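Local coordinates for Lin2634 protein (Listeria innocua, PDB 3MZO) that probably acts as a metal-dependent phosphohydrolase of the HD-domain superfamily, related to the 5'-deoxynucleotidase YfbR, and binds calcium ions, at residues 34-46 and 131-143. Residues are numbered along the deposited sequence; the frame is centred on the assembly and turned at random.
Sequences HSYKVTSIAQFFG and GKILAISDKVDLL. With CA (calcium ion), chain K.
His34 and Asp141 meet where two helices of an HD-domain fold cross in a buried contact, and they illustrate how a metal ligand is oriented from its second shell. His34 NE2 binds calcium at 2.8 Å, while its ND1 donates to Asp141 OD2 at 2.5 Å, a short bond with an N-H...O angle of 159°. The acceptor lies nearly in the ring plane and is approached on its anti side, with ring and carboxylate planes turned 36° apart. With CG of Asp141 anti to the backbone N (chi1 -174°), the carboxylate reaches among His34, Lys37, Val38 and Ile41. Water supplies further donors to this carboxylate: one molecule donates to OD2 and another to OD1, and both accept from Lys37 NZ. The direct Lys37 NZ to Asp141 OD1 salt bridge is long, at 3.7 Å; this ammonium also pairs with Glu15 of a second subunit.

Asp138, one helical turn before Asp141, gives OD1 to the same calcium at 2.6 Å, and its OD2 forms a salt bridge with Lys125. His68 and Asp69 complete the protein ligands, the H...HD...D metal-binding set of HD domains, whose name comes from the His-Asp doublet.

Away from the metal the contact becomes mostly apolar. Ser137 fits between Val38, Ile41, Ala42 and Phe45, its OG donating back to Ile133 O at 2.7 Å, so that the buried hydroxyl is satisfied within its own helix. Ile136 CD1 lies over one face of the Phe45 ring. Held at ND1 by Asp141 and at NE2 by the metal, the His34 ring is fixed in rotation, and the carboxylate probably strengthens NE2 as an electron donor to calcium.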
ATOM      1  N   HIS B  34       2.197 -17.512  -5.349  1.00 22.20           N
ATOM      2  CA  HIS B  34       3.156 -18.576  -5.271  1.00 21.91           C
ATOM      3  C   HIS B  34       2.554 -19.911  -5.713  1.00 21.13           C
ATOM      4  O   HIS B  34       3.186 -20.643  -6.437  1.00 20.34           O
ATOM      5  CB  HIS B  34       3.722 -18.631  -3.854  1.00 22.02           C
ATOM      6  CG  HIS B  34       4.486 -19.867  -3.548  1.00 22.50           C
ATOM      7  ND1 HIS B  34       5.754 -20.099  -4.046  1.00 25.82           N
ATOM      8  CD2 HIS B  34       4.178 -20.932  -2.772  1.00 22.03           C
ATOM      9  CE1 HIS B  34       6.187 -21.266  -3.587  1.00 28.50           C
ATOM     10  NE2 HIS B  34       5.256 -21.782  -2.805  1.00 26.30           N
ATOM     11  N   SER B  35       1.333 -20.208  -5.273  1.00 22.23           N
ATOM     12  CA  SER B  35       0.687 -21.467  -5.615  1.00 22.40           C
ATOM     13  C   SER B  35       0.435 -21.572  -7.123  1.00 22.72           C
ATOM     14  O   SER B  35       0.672 -22.614  -7.734  1.00 21.36           O
ATOM     15  CB  SER B  35      -0.595 -21.646  -4.805  1.00 23.01           C
ATOM     16  OG  SER B  35      -0.316 -21.560  -3.433  1.00 23.07           O
ATOM     17  N   TYR B  36      -0.016 -20.473  -7.714  1.00 21.66           N
ATOM     18  CA  TYR B  36      -0.166 -20.358  -9.158  1.00 21.01           C
ATOM     19  C   TYR B  36       1.125 -20.665  -9.901  1.00 21.08           C
ATOM     20  O   TYR B  36       1.139 -21.482 -10.846  1.00 20.99           O
ATOM     21  CB  TYR B  36      -0.731 -18.980  -9.556  1.00 18.81           C
ATOM     22  CG  TYR B  36      -0.586 -18.730 -11.034  1.00 20.84           C
ATOM     23  CD1 TYR B  36      -1.371 -19.430 -11.957  1.00 26.46           C
ATOM     24  CD2 TYR B  36       0.374 -17.857 -11.521  1.00 21.53           C
ATOM     25  CE1 TYR B  36      -1.217 -19.243 -13.353  1.00 20.36           C
ATOM     26  CE2 TYR B  36       0.546 -17.665 -12.910  1.00 25.59           C
ATOM     27  CZ  TYR B  36      -0.261 -18.360 -13.822  1.00 29.60           C
ATOM     28  OH  TYR B  36      -0.110 -18.179 -15.197  1.00 33.47           O
ATOM     29  N   LYS B  37       2.222 -20.074  -9.459  1.00 21.81           N
ATOM     30  CA  LYS B  37       3.491 -20.267 -10.130  1.00 22.88           C
ATOM     31  C   LYS B  37       4.049 -21.690  -9.932  1.00 22.30           C
ATOM     32  O   LYS B  37       4.494 -22.327 -10.898  1.00 20.40           O
ATOM     33  CB  LYS B  37       4.496 -19.167  -9.689  1.00 22.40           C
ATOM     34  CG  LYS B  37       4.099 -17.744 -10.134  1.00 23.74           C
ATOM     35  CD  LYS B  37       5.163 -16.638  -9.712  1.00 25.51           C
ATOM     36  CE  LYS B  37       5.304 -16.505  -8.233  1.00 24.76           C
ATOM     37  NZ  LYS B  37       6.191 -15.327  -7.836  1.00 25.15           N
ATOM     38  N   VAL B  38       3.954 -22.227  -8.713  1.00 20.45           N
ATOM     39  CA  VAL B  38       4.414 -23.587  -8.473  1.00 19.15           C
ATOM     40  C   VAL B  38       3.620 -24.590  -9.305  1.00 23.24           C
ATOM     41  O   VAL B  38       4.204 -25.559  -9.830  1.00 19.82           O
ATOM     42  CB  VAL B  38       4.411 -23.935  -6.986  1.00 18.61           C
ATOM     43  CG1 VAL B  38       4.657 -25.430  -6.698  1.00 20.35           C
ATOM     44  CG2 VAL B  38       5.499 -23.076  -6.249  1.00 23.03           C
ATOM     45  N   THR B  39       2.307 -24.379  -9.421  1.00 22.70           N
ATOM     46  CA  THR B  39       1.456 -25.287 -10.225  1.00 22.01           C
ATOM     47  C   THR B  39       1.850 -25.189 -11.719  1.00 21.76           C
ATOM     48  O   THR B  39       2.026 -26.213 -12.384  1.00 22.75           O
ATOM     49  CB  THR B  39      -0.030 -25.051  -9.968  1.00 21.33           C
ATOM     50  OG1 THR B  39      -0.265 -25.099  -8.555  1.00 24.07           O
ATOM     51  CG2 THR B  39      -0.889 -26.138 -10.625  1.00 18.63           C
ATOM     52  N   SER B  40       2.085 -23.983 -12.219  1.00 21.97           N
ATOM     53  CA  SER B  40       2.610 -23.811 -13.584  1.00 20.31           C
ATOM     54  C   SER B  40       3.963 -24.451 -13.841  1.00 23.98           C
ATOM     55  O   SER B  40       4.160 -25.121 -14.882  1.00 24.28           O
ATOM     56  CB  SER B  40       2.615 -22.348 -13.954  1.00 20.99           C
ATOM     57  OG  SER B  40       1.302 -21.806 -13.832  1.00 18.96           O
ATOM     58  N   ILE B  41       4.888 -24.268 -12.889  1.00 24.05           N
ATOM     59  CA  ILE B  41       6.197 -24.918 -12.925  1.00 24.38           C
ATOM     60  C   ILE B  41       6.045 -26.446 -12.930  1.00 24.38           C
ATOM     61  O   ILE B  41       6.639 -27.122 -13.764  1.00 26.31           O
ATOM     62  CB  ILE B  41       7.120 -24.420 -11.741  1.00 25.54           C
ATOM     63  CG1 ILE B  41       7.514 -22.941 -11.952  1.00 26.14           C
ATOM     64  CG2 ILE B  41       8.376 -25.293 -11.594  1.00 21.83           C
ATOM     65  CD1 ILE B  41       7.941 -22.204 -10.644  1.00 21.99           C
ATOM     66  N   ALA B  42       5.206 -26.979 -12.051  1.00 22.76           N
ATOM     67  CA  ALA B  42       5.007 -28.423 -11.946  1.00 24.04           C
ATOM     68  C   ALA B  42       4.458 -29.012 -13.249  1.00 24.53           C
ATOM     69  O   ALA B  42       4.890 -30.092 -13.699  1.00 22.51           O
ATOM     70  CB  ALA B  42       4.077 -28.766 -10.755  1.00 23.40           C
ATOM     71  N   GLN B  43       3.516 -28.288 -13.843  1.00 24.86           N
ATOM     72  CA  GLN B  43       2.922 -28.625 -15.140  1.00 24.73           C
ATOM     73  C   GLN B  43       3.996 -28.733 -16.194  1.00 25.92           C
ATOM     74  O   GLN B  43       3.941 -29.616 -17.046  1.00 24.63           O
ATOM     75  CB  GLN B  43       1.913 -27.533 -15.525  1.00 22.53           C
ATOM     76  CG  GLN B  43       1.346 -27.543 -16.965  1.00 26.09           C
ATOM     77  CD  GLN B  43       0.265 -26.506 -17.135  1.00 25.53           C
ATOM     78  OE1 GLN B  43      -0.926 -26.776 -16.925  1.00 24.45           O
ATOM     79  NE2 GLN B  43       0.669 -25.305 -17.484  1.00 22.96           N
ATOM     80  N   PHE B  44       4.955 -27.808 -16.176  1.00 23.49           N
ATOM     81  CA  PHE B  44       6.029 -27.890 -17.127  1.00 24.29           C
ATOM     82  C   PHE B  44       6.881 -29.131 -16.880  1.00 27.22           C
ATOM     83  O   PHE B  44       7.212 -29.861 -17.816  1.00 27.60           O
ATOM     84  CB  PHE B  44       6.921 -26.657 -17.134  1.00 26.43           C
ATOM     85  CG  PHE B  44       8.162 -26.865 -17.930  1.00 24.64           C
ATOM     86  CD1 PHE B  44       8.114 -26.849 -19.299  1.00 25.49           C
ATOM     87  CD2 PHE B  44       9.372 -27.163 -17.300  1.00 25.38           C
ATOM     88  CE1 PHE B  44       9.270 -27.113 -20.059  1.00 26.70           C
ATOM     89  CE2 PHE B  44      10.516 -27.399 -18.042  1.00 28.88           C
ATOM     90  CZ  PHE B  44      10.457 -27.369 -19.434  1.00 29.32           C
ATOM     91  N   PHE B  45       7.250 -29.393 -15.628  1.00 26.21           N
ATOM     92  CA  PHE B  45       8.040 -30.586 -15.360  1.00 26.73           C
ATOM     93  C   PHE B  45       7.283 -31.876 -15.700  1.00 25.18           C
ATOM     94  O   PHE B  45       7.897 -32.872 -16.129  1.00 27.55           O
ATOM     95  CB  PHE B  45       8.616 -30.597 -13.923  1.00 27.28           C
ATOM     96  CG  PHE B  45       9.705 -29.563 -13.700  1.00 25.50           C
ATOM     97  CD1 PHE B  45      10.756 -29.415 -14.604  1.00 29.48           C
ATOM     98  CD2 PHE B  45       9.671 -28.727 -12.584  1.00 30.96           C
ATOM     99  CE1 PHE B  45      11.736 -28.447 -14.409  1.00 27.67           C
ATOM    100  CE2 PHE B  45      10.667 -27.772 -12.379  1.00 27.39           C
ATOM    101  CZ  PHE B  45      11.679 -27.627 -13.289  1.00 29.52           C
ATOM    102  N   GLY B  46       5.980 -31.874 -15.501  1.00 25.33           N
ATOM    103  CA  GLY B  46       5.124 -32.956 -15.948  1.00 25.54           C
ATOM    104  C   GLY B  46       5.321 -33.278 -17.443  1.00 29.96           C
ATOM    105  O   GLY B  46       5.406 -34.451 -17.827  1.00 28.14           O
ATOM    106  N   GLY B 131       5.058 -36.179  -6.278  1.00 31.16           N
ATOM    107  CA  GLY B 131       5.509 -35.552  -5.039  1.00 30.36           C
ATOM    108  C   GLY B 131       6.886 -34.933  -5.165  1.00 30.61           C
ATOM    109  O   GLY B 131       7.168 -33.864  -4.590  1.00 30.74           O
ATOM    110  N   LYS B 132       7.762 -35.614  -5.898  1.00 30.82           N
ATOM    111  CA  LYS B 132       9.073 -35.055  -6.177  1.00 29.88           C
ATOM    112  C   LYS B 132       8.954 -33.863  -7.123  1.00 28.82           C
ATOM    113  O   LYS B 132       9.713 -32.886  -6.992  1.00 28.05           O
ATOM    114  CB  LYS B 132      10.010 -36.101  -6.743  1.00 31.06           C
ATOM    115  CG  LYS B 132      10.292 -37.221  -5.789  1.00 34.68           C
ATOM    116  CD  LYS B 132      11.172 -38.285  -6.456  1.00 37.39           C
ATOM    117  CE  LYS B 132      11.569 -39.304  -5.450  1.00 45.46           C
ATOM    118  NZ  LYS B 132      12.444 -40.385  -6.010  1.00 45.98           N
ATOM    119  N   ILE B 133       8.005 -33.919  -8.055  1.00 26.66           N
ATOM    120  CA  ILE B 133       7.778 -32.766  -8.920  1.00 26.16           C
ATOM    121  C   ILE B 133       7.367 -31.583  -8.066  1.00 26.32           C
ATOM    122  O   ILE B 133       7.788 -30.454  -8.335  1.00 27.96           O
ATOM    123  CB  ILE B 133       6.767 -33.053 -10.052  1.00 26.53           C
ATOM    124  CG1 ILE B 133       7.424 -33.933 -11.128  1.00 27.18           C
ATOM    125  CG2 ILE B 133       6.224 -31.765 -10.700  1.00 25.57           C
ATOM    126  CD1 ILE B 133       6.448 -34.478 -12.121  1.00 27.46           C
ATOM    127  N   LEU B 134       6.551 -31.816  -7.045  1.00 27.89           N
ATOM    128  CA  LEU B 134       6.167 -30.718  -6.134  1.00 27.25           C
ATOM    129  C   LEU B 134       7.388 -30.198  -5.394  1.00 28.95           C
ATOM    130  O   LEU B 134       7.547 -28.984  -5.256  1.00 29.97           O
ATOM    131  CB  LEU B 134       5.110 -31.157  -5.118  1.00 27.33           C
ATOM    132  CG  LEU B 134       4.749 -30.128  -4.020  1.00 26.13           C
ATOM    133  CD1 LEU B 134       4.325 -28.753  -4.545  1.00 25.14           C
ATOM    134  CD2 LEU B 134       3.684 -30.708  -3.075  1.00 28.08           C
ATOM    135  N   ALA B 135       8.246 -31.111  -4.913  1.00 28.96           N
ATOM    136  CA  ALA B 135       9.440 -30.701  -4.178  1.00 28.81           C
ATOM    137  C   ALA B 135      10.314 -29.778  -5.029  1.00 27.42           C
ATOM    138  O   ALA B 135      10.723 -28.712  -4.554  1.00 26.61           O
ATOM    139  CB  ALA B 135      10.284 -31.940  -3.617  1.00 27.75           C
ATOM    140  N   ILE B 136      10.582 -30.152  -6.275  1.00 25.50           N
ATOM    141  CA  ILE B 136      11.502 -29.360  -7.067  1.00 27.19           C
ATOM    142  C   ILE B 136      10.841 -28.064  -7.514  1.00 26.40           C
ATOM    143  O   ILE B 136      11.525 -27.043  -7.625  1.00 28.53           O
ATOM    144  CB  ILE B 136      12.130 -30.109  -8.256  1.00 29.46           C
ATOM    145  CG1 ILE B 136      11.077 -30.557  -9.272  1.00 33.79           C
ATOM    146  CG2 ILE B 136      12.958 -31.337  -7.769  1.00 31.54           C
ATOM    147  CD1 ILE B 136      11.676 -31.272 -10.516  1.00 36.20           C
ATOM    148  N   SER B 137       9.523 -28.103  -7.761  1.00 25.15           N
ATOM    149  CA  SER B 137       8.795 -26.936  -8.281  1.00 24.92           C
ATOM    150  C   SER B 137       8.710 -25.773  -7.287  1.00 25.18           C
ATOM    151  O   SER B 137       8.838 -24.600  -7.650  1.00 27.26           O
ATOM    152  CB  SER B 137       7.381 -27.374  -8.734  1.00 25.78           C
ATOM    153  OG  SER B 137       7.466 -28.231  -9.873  1.00 22.75           O
ATOM    154  N   ASP B 138       8.462 -26.128  -6.024  1.00 26.02           N
ATOM    155  CA  ASP B 138       8.486 -25.204  -4.900  1.00 26.06           C
ATOM    156  C   ASP B 138       9.887 -24.551  -4.762  1.00 26.41           C
ATOM    157  O   ASP B 138      10.009 -23.330  -4.620  1.00 27.43           O
ATOM    158  CB  ASP B 138       8.098 -25.997  -3.647  1.00 25.59           C
ATOM    159  CG  ASP B 138       7.790 -25.119  -2.450  1.00 32.58           C
ATOM    160  OD1 ASP B 138       7.544 -23.908  -2.619  1.00 28.09           O
ATOM    161  OD2 ASP B 138       7.778 -25.664  -1.320  1.00 33.75           O
ATOM    162  N   LYS B 139      10.946 -25.358  -4.828  1.00 26.42           N
ATOM    163  CA  LYS B 139      12.300 -24.816  -4.768  1.00 28.22           C
ATOM    164  C   LYS B 139      12.649 -23.969  -5.981  1.00 27.31           C
ATOM    165  O   LYS B 139      13.361 -22.994  -5.863  1.00 28.28           O
ATOM    166  CB  LYS B 139      13.356 -25.914  -4.572  1.00 29.00           C
ATOM    167  CG  LYS B 139      13.265 -26.663  -3.254  1.00 31.87           C
ATOM    168  CD  LYS B 139      13.324 -25.762  -2.030  1.00 29.35           C
ATOM    169  CE  LYS B 139      13.166 -26.586  -0.744  1.00 36.40           C
ATOM    170  NZ  LYS B 139      13.472 -25.761   0.410  1.00 38.49           N
ATOM    171  N   VAL B 140      12.147 -24.331  -7.149  1.00 28.35           N
ATOM    172  CA  VAL B 140      12.372 -23.493  -8.331  1.00 26.06           C
ATOM    173  C   VAL B 140      11.740 -22.120  -8.114  1.00 24.99           C
ATOM    174  O   VAL B 140      12.351 -21.116  -8.499  1.00 25.70           O
ATOM    175  CB  VAL B 140      11.894 -24.131  -9.645  1.00 24.84           C
ATOM    176  CG1 VAL B 140      11.831 -23.087 -10.747  1.00 20.67           C
ATOM    177  CG2 VAL B 140      12.815 -25.300 -10.028  1.00 23.11           C
ATOM    178  N   ASP B 141      10.547 -22.047  -7.528  1.00 26.13           N
ATOM    179  CA  ASP B 141       9.911 -20.729  -7.348  1.00 25.86           C
ATOM    180  C   ASP B 141      10.712 -19.910  -6.325  1.00 24.21           C
ATOM    181  O   ASP B 141      10.921 -18.720  -6.506  1.00 27.26           O
ATOM    182  CB  ASP B 141       8.444 -20.801  -6.932  1.00 24.85           C
ATOM    183  CG  ASP B 141       7.780 -19.412  -6.890  1.00 27.39           C
ATOM    184  OD1 ASP B 141       7.886 -18.658  -7.871  1.00 30.36           O
ATOM    185  OD2 ASP B 141       7.186 -19.039  -5.856  1.00 32.91           O
ATOM    186  N   LEU B 142      11.161 -20.571  -5.269  1.00 26.18           N
ATOM    187  CA  LEU B 142      11.988 -19.939  -4.247  1.00 26.86           C
ATOM    188  C   LEU B 142      13.292 -19.426  -4.866  1.00 27.10           C
ATOM    189  O   LEU B 142      13.787 -18.351  -4.537  1.00 28.59           O
ATOM    190  CB  LEU B 142      12.259 -20.960  -3.163  1.00 29.29           C
ATOM    191  CG  LEU B 142      12.702 -20.521  -1.781  1.00 39.41           C
ATOM    192  CD1 LEU B 142      11.693 -19.594  -1.095  1.00 30.97           C
ATOM    193  CD2 LEU B 142      12.960 -21.778  -0.955  1.00 34.11           C
ATOM    194  N   LEU B 143      13.851 -20.209  -5.777  1.00 26.53           N
ATOM    195  CA  LEU B 143      15.055 -19.824  -6.489  1.00 27.33           C
ATOM    196  C   LEU B 143      14.813 -18.582  -7.364  1.00 26.84           C
ATOM    197  O   LEU B 143      15.635 -17.665  -7.391  1.00 26.82           O
ATOM    198  CB  LEU B 143      15.556 -21.003  -7.350  1.00 26.34           C
ATOM    199  CG  LEU B 143      16.941 -20.887  -7.984  1.00 32.07           C
ATOM    200  CD1 LEU B 143      18.029 -21.392  -7.027  1.00 29.14           C
ATOM    201  CD2 LEU B 143      16.994 -21.669  -9.297  1.00 31.66           C
TER
HETATM  202 CA    CA K 302       5.775 -23.553  -0.753  1.00 66.66          CA
HETATM  203  O   HOH W   1       6.397 -16.524  -5.265  1.00 31.44           O
HETATM  204  O   HOH W   2       8.838 -16.162  -8.777  1.00 41.31           O
HETATM  205  O   HOH W   3       5.521 -25.297   1.206  1.00 46.06           O